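PDB 2J5Z: ficolin-3 from Homo sapiens, which is a soluble lectin of innate immunity that probably recognises sugars on microbial surfaces and binds galactose beside a calcium-carrying loop of its fibrinogen-like domain. Local coordinates for residues E10-C15 and Y29-P34; E35-P40 and N87-Q92; P152-D157 and N166-V171; H160-S165 and W176-Y181. One frame throughout, in Å; residues are numbered along the deposited sequence.

Interaction 1: E10-C15 and Y29-P34; sequences EGPRNC and YHLCLP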
loop_
_atom_site.group_PDB
_atom_site.type_symbol
_atom_site.label_atom_id
_atom_site.label_comp_id
_atom_site.label_asym_id
_atom_site.label_seq_id
_atom_site.Cartn_x
_atom_site.Cartn_y
_atom_site.Cartn_z
ATOM N N GLU A 10 1.790 8.690 23.862
ATOM C CA GLU A 10 0.618 7.927 24.278
ATOM C C GLU A 10 0.425 6.674 23.427
ATOM O O GLU A 10 0.924 5.599 23.757
ATOM C CB GLU A 10 0.710 7.556 25.759
ATOM C CG GLU A 10 2.114 7.221 26.229
ATOM C CD GLU A 10 2.253 5.773 26.654
ATOM O OE1 GLU A 10 1.218 5.134 26.937
ATOM O OE2 GLU A 10 3.397 5.273 26.705
ATOM N N GLY A 11 -0.304 6.831 22.327
ATOM C CA GLY A 11 -0.692 5.713 21.470
ATOM C C GLY A 11 -1.319 4.477 22.087
ATOM O O GLY A 11 -1.313 4.303 23.308
ATOM N N PRO A 12 -1.864 3.602 21.225
ATOM C CA PRO A 12 -2.480 2.324 21.567
ATOM C C PRO A 12 -1.440 1.238 21.787
ATOM O O PRO A 12 -0.356 1.287 21.210
ATOM C CB PRO A 12 -3.306 1.994 20.320
ATOM C CG PRO A 12 -2.543 2.638 19.202
ATOM C CD PRO A 12 -1.903 3.870 19.774
ATOM N N ARG A 13 -1.791 0.237 22.588
ATOM C CA ARG A 13 -0.847 -0.808 22.974
ATOM C C ARG A 13 -0.922 -2.071 22.106
ATOM O O ARG A 13 -0.036 -2.928 22.166
ATOM C CB ARG A 13 -1.035 -1.153 24.453
ATOM C CG ARG A 13 -0.936 0.067 25.361
ATOM C CD ARG A 13 -1.447 -0.216 26.766
ATOM N NE ARG A 13 -2.879 -0.499 26.793
ATOM C CZ ARG A 13 -3.641 -0.386 27.877
ATOM N NH1 ARG A 13 -3.108 0.017 29.024
ATOM N NH2 ARG A 13 -4.937 -0.664 27.815
ATOM N N ASN A 14 -1.979 -2.183 21.306
ATOM C CA ASN A 14 -2.124 -3.299 20.375
ATOM C C ASN A 14 -3.207 -3.026 19.342
ATOM O O ASN A 14 -3.832 -1.973 19.369
ATOM C CB ASN A 14 -2.439 -4.591 21.124
ATOM C CG ASN A 14 -3.647 -4.465 22.035
ATOM O OD1 ASN A 14 -4.712 -3.979 21.630
ATOM N ND2 ASN A 14 -3.496 -4.923 23.271
ATOM N N CYS A 15 -3.420 -3.974 18.436
ATOM C CA CYS A 15 -4.412 -3.782 17.374
ATOM C C CYS A 15 -5.839 -3.900 17.901
ATOM O O CYS A 15 -6.762 -3.289 17.342
ATOM C CB CYS A 15 -4.179 -4.747 16.204
ATOM S SG CYS A 15 -2.649 -4.444 15.282
ATOM N N TYR A 29 -0.671 0.880 11.122
ATOM C CA TYR A 29 -0.993 1.768 12.229
ATOM C C TYR A 29 0.231 1.885 13.119
ATOM O O TYR A 29 1.056 0.996 13.139
ATOM C CB TYR A 29 -2.108 1.184 13.078
ATOM C CG TYR A 29 -3.461 1.168 12.403
ATOM C CD1 TYR A 29 -4.352 2.210 12.581
ATOM C CD2 TYR A 29 -3.833 0.109 11.585
ATOM C CE1 TYR A 29 -5.601 2.203 11.967
ATOM C CE2 TYR A 29 -5.069 0.088 10.966
ATOM C CZ TYR A 29 -5.944 1.142 11.164
ATOM O OH TYR A 29 -7.170 1.137 10.546
ATOM N N HIS A 30 0.321 2.956 13.891
ATOM C CA HIS A 30 1.399 3.050 14.881
ATOM C C HIS A 30 0.952 2.587 16.263
ATOM O O HIS A 30 -0.130 2.963 16.734
ATOM C CB HIS A 30 1.944 4.467 14.919
ATOM C CG HIS A 30 2.783 4.806 13.731
ATOM N ND1 HIS A 30 4.154 4.918 13.798
ATOM C CD2 HIS A 30 2.449 5.017 12.437
ATOM C CE1 HIS A 30 4.627 5.208 12.599
ATOM N NE2 HIS A 30 3.613 5.271 11.754
ATOM N N LEU A 31 1.760 1.739 16.892
ATOM C CA LEU A 31 1.540 1.365 18.282
ATOM C C LEU A 31 2.566 2.125 19.102
ATOM O O LEU A 31 3.623 2.476 18.594
ATOM C CB LEU A 31 1.770 -0.128 18.515
ATOM C CG LEU A 31 1.013 -1.184 17.719
ATOM C CD1 LEU A 31 1.254 -2.565 18.313
ATOM C CD2 LEU A 31 -0.475 -0.860 17.692
ATOM N N CYS A 32 2.244 2.392 20.359
ATOM C CA CYS A 32 3.221 2.972 21.273
ATOM C C CYS A 32 3.702 1.835 22.162
ATOM O O CYS A 32 2.942 1.297 22.965
ATOM C CB CYS A 32 2.613 4.112 22.100
ATOM S SG CYS A 32 3.854 5.188 22.927
ATOM N N LEU A 33 4.957 1.442 21.969
ATOM C CA LEU A 33 5.563 0.366 22.742
ATOM C C LEU A 33 5.767 0.760 24.201
ATOM O O LEU A 33 5.873 1.946 24.520
ATOM C CB LEU A 33 6.909 -0.023 22.133
ATOM C CG LEU A 33 6.872 -0.580 20.706
ATOM C CD1 LEU A 33 8.277 -0.756 20.195
ATOM C CD2 LEU A 33 6.138 -1.902 20.698
ATOM N N PRO A 34 5.822 -0.236 25.091
ATOM C CA PRO A 34 5.986 0.018 26.524
ATOM C C PRO A 34 7.143 0.977 26.822
ATOM O O PRO A 34 7.046 1.789 27.746
ATOM C CB PRO A 34 6.281 -1.371 27.089
ATOM C CG PRO A 34 5.573 -2.302 26.152
ATOM C CD PRO A 34 5.698 -1.676 24.792
#
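The flat groups of this contact are backbone ones, and the P12 carbonyl meets the C32 amide: the C32 N-H reaches P12 O at 3.0 Å, nearly straight at 164° and tilted 18° from the plane of the carbonyl. This is the single hydrogen bond between 10-15 and 29-34, and it ties the irregular N-terminal arm of the fibrinogen-like domain to strand 28-32, which borders the antiparallel sheet. A CA-H...O contact from L31 joins the same oxygen. On the proline ring, P12 CG rests 3.5 Å from H30 O.

L31 supplies the apolar part. With CG anti to its carbonyl carbon (chi1 -56°), the two methyls reach the N14 backbone where the chain enters helix 15-20: CD2 approaches N14 C at 3.9 Å, and CD1 lies 4.0 Å from N14 CA. N14 itself caps that helix through OD1, bound to the E17 amide. Two disulfides, C8-C32 and C15-C43, pin the arm covalently to strands 28-32 and 38-44. Toward the exposed end, the E10 chain, bent at chi2, carries its carboxylate past the C32 end of the strand, OE2 3.8 Å from C32 SG.

Interaction 2: E35-P40 and N87-Q92; sequences EGRALP and NENLHQ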
loop_
_atom_site.group_PDB
_atom_site.type_symbol
_atom_site.label_atom_id
_atom_site.label_comp_id
_atom_site.label_asym_id
_atom_site.label_seq_id
_atom_site.Cartn_x
_atom_site.Cartn_y
_atom_site.Cartn_z
ATOM N N GLU A 35 8.215 0.908 26.037
ATOM C CA GLU A 35 9.379 1.782 26.273
ATOM C C GLU A 35 9.189 3.203 25.732
ATOM O O GLU A 35 10.082 4.042 25.854
ATOM C CB GLU A 35 10.678 1.162 25.720
ATOM C CG GLU A 35 10.885 1.345 24.214
ATOM C CD GLU A 35 12.187 0.740 23.722
ATOM O OE1 GLU A 35 12.864 0.029 24.508
ATOM O OE2 GLU A 35 12.533 0.968 22.539
ATOM N N GLY A 36 8.038 3.467 25.123
ATOM C CA GLY A 36 7.731 4.808 24.627
ATOM C C GLY A 36 8.248 5.089 23.231
ATOM O O GLY A 36 8.564 6.231 22.892
ATOM N N ARG A 37 8.333 4.045 22.413
ATOM C CA ARG A 37 8.787 4.166 21.035
ATOM C C ARG A 37 7.632 3.789 20.108
ATOM O O ARG A 37 6.931 2.814 20.356
ATOM C CB ARG A 37 9.984 3.242 20.807
ATOM C CG ARG A 37 10.392 3.046 19.357
ATOM C CD ARG A 37 11.686 2.226 19.250
ATOM N NE ARG A 37 11.623 0.883 19.849
ATOM C CZ ARG A 37 11.377 -0.234 19.163
ATOM N NH1 ARG A 37 11.141 -0.170 17.856
ATOM N NH2 ARG A 37 11.343 -1.422 19.782
ATOM N N ALA A 38 7.424 4.577 19.062
ATOM C CA ALA A 38 6.341 4.296 18.116
ATOM C C ALA A 38 6.794 3.257 17.115
ATOM O O ALA A 38 7.918 3.305 16.620
ATOM C CB ALA A 38 5.902 5.561 17.396
ATOM N N LEU A 39 5.906 2.323 16.796
ATOM C CA LEU A 39 6.249 1.249 15.877
ATOM C C LEU A 39 5.120 1.087 14.869
ATOM O O LEU A 39 3.991 0.886 15.281
ATOM C CB LEU A 39 6.391 -0.055 16.666
ATOM C CG LEU A 39 6.653 -1.346 15.877
ATOM C CD1 LEU A 39 7.989 -1.299 15.192
ATOM C CD2 LEU A 39 6.533 -2.585 16.764
ATOM N N PRO A 40 5.417 1.200 13.560
ATOM C CA PRO A 40 4.388 0.867 12.561
ATOM C C PRO A 40 4.162 -0.641 12.530
ATOM O O PRO A 40 5.123 -1.415 12.517
ATOM C CB PRO A 40 5.015 1.322 11.232
ATOM C CG PRO A 40 6.211 2.155 11.624
ATOM C CD PRO A 40 6.673 1.614 12.919
ATOM N N ASN A 87 12.675 -9.255 15.772
ATOM C CA ASN A 87 12.663 -9.989 17.031
ATOM C C ASN A 87 12.650 -9.091 18.255
ATOM O O ASN A 87 11.968 -9.386 19.242
ATOM C CB ASN A 87 13.857 -10.941 17.093
ATOM C CG ASN A 87 13.754 -12.069 16.091
ATOM O OD1 ASN A 87 12.678 -12.358 15.573
ATOM N ND2 ASN A 87 14.877 -12.712 15.813
ATOM N N GLU A 88 13.399 -7.985 18.206
ATOM C CA GLU A 88 13.390 -7.073 19.344
ATOM C C GLU A 88 12.007 -6.439 19.572
ATOM O O GLU A 88 11.544 -6.344 20.711
ATOM C CB GLU A 88 14.503 -6.022 19.229
ATOM C CG GLU A 88 14.580 -5.079 20.409
ATOM C CD GLU A 88 14.973 -5.762 21.735
ATOM O OE1 GLU A 88 15.568 -6.872 21.709
ATOM O OE2 GLU A 88 14.712 -5.151 22.804
ATOM N N ASN A 89 11.338 -6.051 18.490
ATOM C CA ASN A 89 9.952 -5.570 18.551
ATOM C C ASN A 89 9.035 -6.635 19.165
ATOM O O ASN A 89 8.239 -6.355 20.082
ATOM C CB ASN A 89 9.479 -5.178 17.141
ATOM C CG ASN A 89 10.105 -3.887 16.664
ATOM O OD1 ASN A 89 10.333 -2.977 17.462
ATOM N ND2 ASN A 89 10.379 -3.793 15.360
ATOM N N LEU A 90 9.170 -7.866 18.686
ATOM C CA LEU A 90 8.351 -8.976 19.186
ATOM C C LEU A 90 8.615 -9.260 20.662
ATOM O O LEU A 90 7.682 -9.471 21.448
ATOM C CB LEU A 90 8.573 -10.243 18.348
ATOM C CG LEU A 90 7.932 -10.203 16.949
ATOM C CD1 LEU A 90 8.451 -11.307 16.031
ATOM C CD2 LEU A 90 6.395 -10.271 17.030
ATOM N N HIS A 91 9.888 -9.249 21.062
ATOM C CA HIS A 91 10.169 -9.374 22.487
ATOM C C HIS A 91 9.517 -8.258 23.311
ATOM O O HIS A 91 8.912 -8.511 24.366
ATOM C CB HIS A 91 11.685 -9.360 22.742
ATOM C CG HIS A 91 12.025 -9.342 24.197
ATOM N ND1 HIS A 91 12.558 -8.238 24.834
ATOM C CD2 HIS A 91 11.855 -10.284 25.154
ATOM C CE1 HIS A 91 12.723 -8.512 26.118
ATOM N NE2 HIS A 91 12.306 -9.747 26.339
ATOM N N GLN A 92 9.655 -7.012 22.859
ATOM C CA GLN A 92 9.076 -5.883 23.598
ATOM C C GLN A 92 7.550 -5.946 23.669
ATOM O O GLN A 92 6.958 -5.701 24.731
ATOM C CB GLN A 92 9.563 -4.545 23.014
ATOM C CG GLN A 92 11.040 -4.292 23.375
ATOM C CD GLN A 92 11.590 -3.024 22.778
ATOM O OE1 GLN A 92 10.844 -2.095 22.467
ATOM N NE2 GLN A 92 12.911 -2.958 22.650
HETATM O O HOH W 1 14.523 -0.624 21.489
HETATM O O HOH W 2 8.944 -1.511 24.441
#
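N89 and Q92, three positions apart on helix 87-94, take up the guanidinium of R37, so a helix and the approach to strand 38-44 are joined within the fibrinogen-like domain by one arginine. Along the helix, E88 comes first as a second-shell residue: OE2 accepts from Q92 NE2 at 2.8 Å through its anti lone pair, which fixes the rotation of the glutamine amide and turns OE1 toward the arginine.

N89 follows. Its OD1 takes both terminal nitrogens of R37 end-on, NH1 at 2.9 Å and NH2 at 3.0 Å, with the guanidinium and amide planes only 25° apart. The other amide atom, ND2, lies 3.5 Å from L39 CD1 and is hydrogen-bonded to L85 O. Both L39 methyls lie against one face of the N89 amide, while OD1 is turned to the guanidinium.

Q92 closes the sequence. OE1 receives R37 NH2 at 2.8 Å, but the donor stands 50° out of the carbonyl plane, and the two flat groups are almost perpendicular (83°). The bend of the arginine at chi3 turns the guanidinium, whose NE forms a salt bridge with E35 OE2 inside its own segment, so the cation has partners at three nitrogens. Two waters complete the interface: one links E35 OE2 to Q92 NE2, and the other accepts from E35 N and donates to Q92 OE1 at 2.8 Å.

Interaction 3: P152-D157 and N166-V171; sequences PFTTYD and NCAVIV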
loop_
_atom_site.group_PDB
_atom_site.type_symbol
_atom_site.label_atom_id
_atom_site.label_comp_id
_atom_site.label_asym_id
_atom_site.label_seq_id
_atom_site.Cartn_x
_atom_site.Cartn_y
_atom_site.Cartn_z
ATOM N N PRO A 152 16.214 -21.461 20.836
ATOM C CA PRO A 152 16.706 -20.144 20.446
ATOM C C PRO A 152 16.517 -19.927 18.951
ATOM O O PRO A 152 16.365 -20.881 18.202
ATOM C CB PRO A 152 18.203 -20.222 20.776
ATOM C CG PRO A 152 18.530 -21.682 20.588
ATOM C CD PRO A 152 17.319 -22.395 21.140
ATOM N N PHE A 153 16.503 -18.670 18.534
ATOM C CA PHE A 153 16.468 -18.340 17.119
ATOM C C PHE A 153 17.884 -18.514 16.573
ATOM O O PHE A 153 18.861 -18.182 17.270
ATOM C CB PHE A 153 16.017 -16.878 16.991
ATOM C CG PHE A 153 15.455 -16.519 15.643
ATOM C CD1 PHE A 153 14.175 -16.910 15.286
ATOM C CD2 PHE A 153 16.189 -15.733 14.756
ATOM C CE1 PHE A 153 13.633 -16.556 14.065
ATOM C CE2 PHE A 153 15.655 -15.374 13.520
ATOM C CZ PHE A 153 14.377 -15.784 13.172
ATOM N N THR A 154 18.010 -19.045 15.353
ATOM C CA THR A 154 19.314 -19.067 14.651
ATOM C C THR A 154 19.229 -18.520 13.235
ATOM O O THR A 154 18.229 -18.704 12.521
ATOM C CB THR A 154 20.119 -20.435 14.687
ATOM O OG1 THR A 154 20.128 -21.100 13.408
ATOM C CG2 THR A 154 19.651 -21.330 15.763
ATOM N N THR A 155 20.281 -17.792 12.878
ATOM C CA THR A 155 20.457 -17.254 11.541
ATOM C C THR A 155 21.783 -17.792 10.997
ATOM O O THR A 155 22.523 -18.473 11.704
ATOM C CB THR A 155 20.507 -15.716 11.568
ATOM O OG1 THR A 155 21.536 -15.282 12.463
ATOM C CG2 THR A 155 19.169 -15.142 12.058
ATOM N N TYR A 156 22.099 -17.477 9.748
ATOM C CA TYR A 156 23.314 -18.024 9.162
ATOM C C TYR A 156 24.590 -17.570 9.885
ATOM O O TYR A 156 25.604 -18.276 9.870
ATOM C CB TYR A 156 23.369 -17.754 7.648
ATOM C CG TYR A 156 23.483 -16.296 7.266
ATOM C CD1 TYR A 156 24.648 -15.587 7.504
ATOM C CD2 TYR A 156 22.428 -15.638 6.646
ATOM C CE1 TYR A 156 24.757 -14.257 7.155
ATOM C CE2 TYR A 156 22.530 -14.306 6.290
ATOM C CZ TYR A 156 23.692 -13.623 6.547
ATOM O OH TYR A 156 23.804 -12.298 6.196
ATOM N N ASP A 157 24.535 -16.421 10.555
ATOM C CA ASP A 157 25.689 -15.906 11.281
ATOM C C ASP A 157 25.520 -15.997 12.795
ATOM O O ASP A 157 26.249 -15.357 13.555
ATOM C CB ASP A 157 25.975 -14.456 10.871
ATOM C CG ASP A 157 24.843 -13.510 11.232
ATOM O OD1 ASP A 157 23.669 -13.940 11.181
ATOM O OD2 ASP A 157 25.136 -12.341 11.573
ATOM N N ASN A 166 24.836 -25.830 10.872
ATOM C CA ASN A 166 24.052 -24.601 10.946
ATOM C C ASN A 166 22.783 -24.745 10.110
ATOM O O ASN A 166 22.814 -24.625 8.879
ATOM C CB ASN A 166 24.893 -23.406 10.465
ATOM C CG ASN A 166 24.132 -22.089 10.510
ATOM O OD1 ASN A 166 22.950 -22.030 10.168
ATOM N ND2 ASN A 166 24.810 -21.028 10.935
ATOM N N CYS A 167 21.666 -25.016 10.783
ATOM C CA CYS A 167 20.396 -25.241 10.109
ATOM C C CYS A 167 19.980 -24.090 9.206
ATOM O O CYS A 167 19.382 -24.318 8.172
ATOM C CB CYS A 167 19.278 -25.482 11.113
ATOM S SG CYS A 167 19.296 -27.121 11.861
ATOM N N ALA A 168 20.247 -22.860 9.636
ATOM C CA ALA A 168 19.894 -21.688 8.831
ATOM C C ALA A 168 20.623 -21.751 7.492
ATOM O O ALA A 168 20.029 -21.529 6.444
ATOM C CB ALA A 168 20.233 -20.407 9.572
ATOM N N VAL A 169 21.912 -22.060 7.537
ATOM C CA VAL A 169 22.686 -22.244 6.309
ATOM C C VAL A 169 22.125 -23.451 5.572
ATOM O O VAL A 169 21.708 -23.354 4.422
ATOM C CB VAL A 169 24.185 -22.442 6.611
ATOM C CG1 VAL A 169 24.933 -22.917 5.368
ATOM C CG2 VAL A 169 24.796 -21.153 7.155
ATOM N N ILE A 170 22.067 -24.585 6.265
ATOM C CA ILE A 170 21.621 -25.828 5.646
ATOM C C ILE A 170 20.296 -25.695 4.915
ATOM O O ILE A 170 20.186 -26.130 3.775
ATOM C CB ILE A 170 21.548 -26.993 6.669
ATOM C CG1 ILE A 170 22.950 -27.354 7.169
ATOM C CG2 ILE A 170 20.869 -28.206 6.054
ATOM C CD1 ILE A 170 23.905 -27.767 6.055
ATOM N N VAL A 171 19.288 -25.088 5.554
ATOM C CA VAL A 171 17.947 -25.034 4.968
ATOM C C VAL A 171 17.534 -23.653 4.402
ATOM O O VAL A 171 16.381 -23.457 4.023
ATOM C CB VAL A 171 16.855 -25.548 5.950
ATOM C CG1 VAL A 171 17.378 -26.757 6.729
ATOM C CG2 VAL A 171 16.417 -24.453 6.909
#
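Chi1 of N166 is 180°, which stretches CG away from the backbone N and lays the side-chain amide alongside the backbone of T155 and Y156. ND2 ends 3.1 Å from Y156 O and 3.5 Å from T155 O. V169 has CG1 anti to its N (chi1 168°), a setting that leaves CG2 beside that N and facing Y156, whose CB it touches at 3.7 Å. The tyrosine ring leads away from the helix.

A168, next to V169 in sequence, presses its methyl on the peptide joining T155 to Y156, with CB 3.4 Å from T155 C, and the closest pair of CA atoms across the contact is likewise Y156 and A168. The segment 166-171 holds the short helix 167-171 of the fibrinogen-like domain, and N166 is its N-cap: OD1 accepts from V169 N at 2.8 Å, a fairly straight bond (167°), although the donor stands well above the amide plane. The loop 152-157 thus runs past the first turn of this helix and its capping residue.

T154 also points at the helix, and OG1, 3.9 Å from A168 CB, is buried with no polar partner in the model. One residue on, T155 turns the other way, and its OG1 donates to D157 OD1 at 2.8 Å, across Y156; the same oxygen also accepts from W69 N.

Interaction 4: H160-S165 and W176-Y181; sequences HDSSNS and WYASCY. With CA (calcium ion), chain D; GAL (beta-D-galactopyranose), chain E.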
loop_
_atom_site.group_PDB
_atom_site.type_symbol
_atom_site.label_atom_id
_atom_site.label_comp_id
_atom_site.label_asym_id
_atom_site.label_seq_id
_atom_site.Cartn_x
_atom_site.Cartn_y
_atom_site.Cartn_z
ATOM N N HIS A 160 22.648 -21.368 16.904
ATOM C CA HIS A 160 22.249 -21.689 18.270
ATOM C C HIS A 160 21.458 -22.985 18.325
ATOM O O HIS A 160 20.892 -23.317 19.362
ATOM C CB HIS A 160 21.384 -20.568 18.859
ATOM C CG HIS A 160 22.028 -19.215 18.821
ATOM N ND1 HIS A 160 23.200 -18.929 19.490
ATOM C CD2 HIS A 160 21.657 -18.067 18.203
ATOM C CE1 HIS A 160 23.524 -17.664 19.284
ATOM N NE2 HIS A 160 22.603 -17.119 18.508
ATOM N N ASP A 161 21.397 -23.704 17.210
ATOM C CA ASP A 161 20.482 -24.839 17.099
ATOM C C ASP A 161 21.051 -26.097 17.767
ATOM O O ASP A 161 22.058 -26.027 18.458
ATOM C CB ASP A 161 20.077 -25.089 15.642
ATOM C CG ASP A 161 21.257 -25.432 14.751
ATOM O OD1 ASP A 161 22.183 -26.134 15.221
ATOM O OD2 ASP A 161 21.256 -25.001 13.578
ATOM N N SER A 162 20.384 -27.224 17.585
ATOM C CA SER A 162 20.789 -28.458 18.251
ATOM C C SER A 162 21.423 -29.418 17.247
ATOM O O SER A 162 21.528 -30.618 17.495
ATOM C CB SER A 162 19.588 -29.112 18.935
ATOM O OG SER A 162 18.580 -29.452 18.001
ATOM N N SER A 163 21.841 -28.872 16.113
ATOM C CA SER A 163 22.438 -29.661 15.040
ATOM C C SER A 163 23.956 -29.484 15.020
ATOM O O SER A 163 24.469 -28.439 15.432
ATOM C CB SER A 163 21.842 -29.230 13.698
ATOM O OG SER A 163 22.488 -29.860 12.604
ATOM N N ASN A 164 24.676 -30.504 14.542
ATOM C CA ASN A 164 26.130 -30.413 14.387
ATOM C C ASN A 164 26.472 -29.431 13.276
ATOM O O ASN A 164 27.626 -29.017 13.119
ATOM C CB ASN A 164 26.737 -31.793 14.089
ATOM N N SER A 165 25.454 -29.063 12.510
ATOM C CA SER A 165 25.590 -28.049 11.469
ATOM C C SER A 165 24.826 -26.766 11.821
ATOM O O SER A 165 24.265 -26.628 12.924
ATOM C CB SER A 165 25.087 -28.603 10.136
ATOM O OG SER A 165 23.690 -28.857 10.167
ATOM N N TRP A 176 13.566 -20.861 14.877
ATOM C CA TRP A 176 13.973 -21.462 16.127
ATOM C C TRP A 176 14.310 -22.920 15.845
ATOM O O TRP A 176 13.639 -23.829 16.341
ATOM C CB TRP A 176 12.846 -21.333 17.154
ATOM C CG TRP A 176 12.403 -19.900 17.353
ATOM C CD1 TRP A 176 12.945 -18.981 18.224
ATOM C CD2 TRP A 176 11.349 -19.219 16.657
ATOM N NE1 TRP A 176 12.282 -17.774 18.110
ATOM C CE2 TRP A 176 11.300 -17.895 17.155
ATOM C CE3 TRP A 176 10.440 -19.599 15.652
ATOM C CZ2 TRP A 176 10.385 -16.947 16.683
ATOM C CZ3 TRP A 176 9.514 -18.660 15.196
ATOM C CH2 TRP A 176 9.498 -17.344 15.711
ATOM N N TYR A 177 15.360 -23.131 15.046
ATOM C CA TYR A 177 15.693 -24.475 14.549
ATOM C C TYR A 177 16.090 -25.468 15.640
ATOM O O TYR A 177 16.731 -25.116 16.630
ATOM C CB TYR A 177 16.812 -24.419 13.496
ATOM C CG TYR A 177 16.410 -23.732 12.218
ATOM C CD1 TYR A 177 15.365 -24.223 11.439
ATOM C CD2 TYR A 177 17.067 -22.587 11.793
ATOM C CE1 TYR A 177 14.979 -23.585 10.262
ATOM C CE2 TYR A 177 16.693 -21.949 10.626
ATOM C CZ TYR A 177 15.658 -22.453 9.863
ATOM O OH TYR A 177 15.272 -21.812 8.705
ATOM N N ALA A 178 15.717 -26.718 15.410
ATOM C CA ALA A 178 16.215 -27.841 16.192
ATOM C C ALA A 178 17.259 -28.546 15.311
ATOM O O ALA A 178 18.405 -28.100 15.227
ATOM C CB ALA A 178 15.059 -28.766 16.543
ATOM N N SER A 179 16.869 -29.626 14.639
ATOM C CA SER A 179 17.763 -30.275 13.677
ATOM C C SER A 179 17.023 -31.009 12.544
ATOM O O SER A 179 17.109 -32.237 12.421
ATOM C CB SER A 179 18.760 -31.197 14.395
ATOM O OG SER A 179 18.106 -32.015 15.350
ATOM N N CYS A 180 16.308 -30.262 11.698
ATOM C CA CYS A 180 16.231 -28.809 11.806
ATOM C C CYS A 180 14.835 -28.256 12.108
ATOM O O CYS A 180 14.707 -27.344 12.932
ATOM C CB CYS A 180 16.790 -28.156 10.542
ATOM S SG CYS A 180 18.566 -28.329 10.399
ATOM N N TYR A 181 13.800 -28.781 11.452
ATOM C CA TYR A 181 12.469 -28.174 11.574
ATOM C C TYR A 181 11.222 -29.020 11.271
ATOM O O TYR A 181 11.270 -30.001 10.519
ATOM C CB TYR A 181 12.395 -26.884 10.733
ATOM C CG TYR A 181 12.310 -27.072 9.220
ATOM C CD1 TYR A 181 11.096 -27.349 8.599
ATOM C CD2 TYR A 181 13.432 -26.914 8.416
ATOM C CE1 TYR A 181 11.003 -27.493 7.219
ATOM C CE2 TYR A 181 13.350 -27.051 7.027
ATOM C CZ TYR A 181 12.134 -27.344 6.439
ATOM O OH TYR A 181 12.027 -27.480 5.071
HETATM CA CA CA D . 24.522 -25.969 15.094
HETATM C C1 GAL E . 14.287 -32.075 9.691
HETATM C C2 GAL E . 13.114 -31.381 9.016
HETATM C C3 GAL E . 13.374 -31.199 7.527
HETATM C C4 GAL E . 14.808 -30.776 7.203
HETATM C C5 GAL E . 15.846 -31.441 8.092
HETATM C C6 GAL E . 17.221 -30.823 7.870
HETATM O O1 GAL E . 14.050 -32.215 11.097
HETATM O O2 GAL E . 11.920 -32.156 9.196
HETATM O O3 GAL E . 12.471 -30.209 7.029
HETATM O O4 GAL E . 14.933 -29.357 7.328
HETATM O O5 GAL E . 15.440 -31.278 9.448
HETATM O O6 GAL E . 18.203 -31.862 7.768
HETATM O O HOH W 3 24.622 -25.833 17.445
HETATM O O HOH W 4 17.441 -31.725 18.087
HETATM O O HOH W 5 26.900 -26.303 15.361
#
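S162 and S163 lie against A178 and S179 between two bound groups, a calcium ion and a galactose. In the first shell the loop 160-165 gives the metal D161 OD1 at 2.4 Å and the backbone oxygens of S163 and S165, S165 O the nearer at 2.3 Å. Two waters also coordinate it, and D159 supplies the remaining pair of oxygens, making seven ligands. On the other side, 176-181 meets the sugar. C180 N donates to GAL O5 at 2.6 Å with an angle of 160°, and GAL O1 gives a long, weak bond to S179 O. The Y181 ring has GAL O3 over one face, displaced toward the rim.

The next shell joins the two loops. S162 N donates to A178 O (3.2 Å), approaching from above the carbonyl plane, and D161 CB packs at 3.5 Å from both Y177 O and A178 O. S163 CB and S179 CB meet at 3.7 Å, while a water bridges the hydroxyls of S162 and S179.

Further out are the restraints on these groups. D161 OD1 also accepts from S163 N, an Asx turn, and OD2 is held by C167 N, so the carboxylate has little freedom to rotate. The peptide before C180 is cis, and A178 N donates to C180 O at 2.7 Å, giving a tight bend that presents the C180 amide to the sugar. A calcium loop packed against a cis-peptide loop beside the ligand pocket is characteristic of fibrinogen-like recognition domains, ficolins among them.

How the interactions relate
The contacts fall into two pairs. Interactions 1 and 2, with centres 9 Å apart, share an edge of the sheet: strands 28-32 and 38-44 are neighbours, and L31 N lies 2.9 Å from L39 O, a probable hydrogen bond. Interactions 3 and 4, centres 7 Å apart, alternate along the chain and are locked by the disulfide C167 SG to C180 SG (2.0 Å). Together they frame the calcium and galactose sites, V171 of interaction 3 touching the sugar. Interaction 1 lies across the chain's centre from interactions 3 and 4, about 34 Å from the latter between centres. The helix of interaction 2 reaches interaction 3 through N87 ND2 and F153 CD2, 3.5 Å apart.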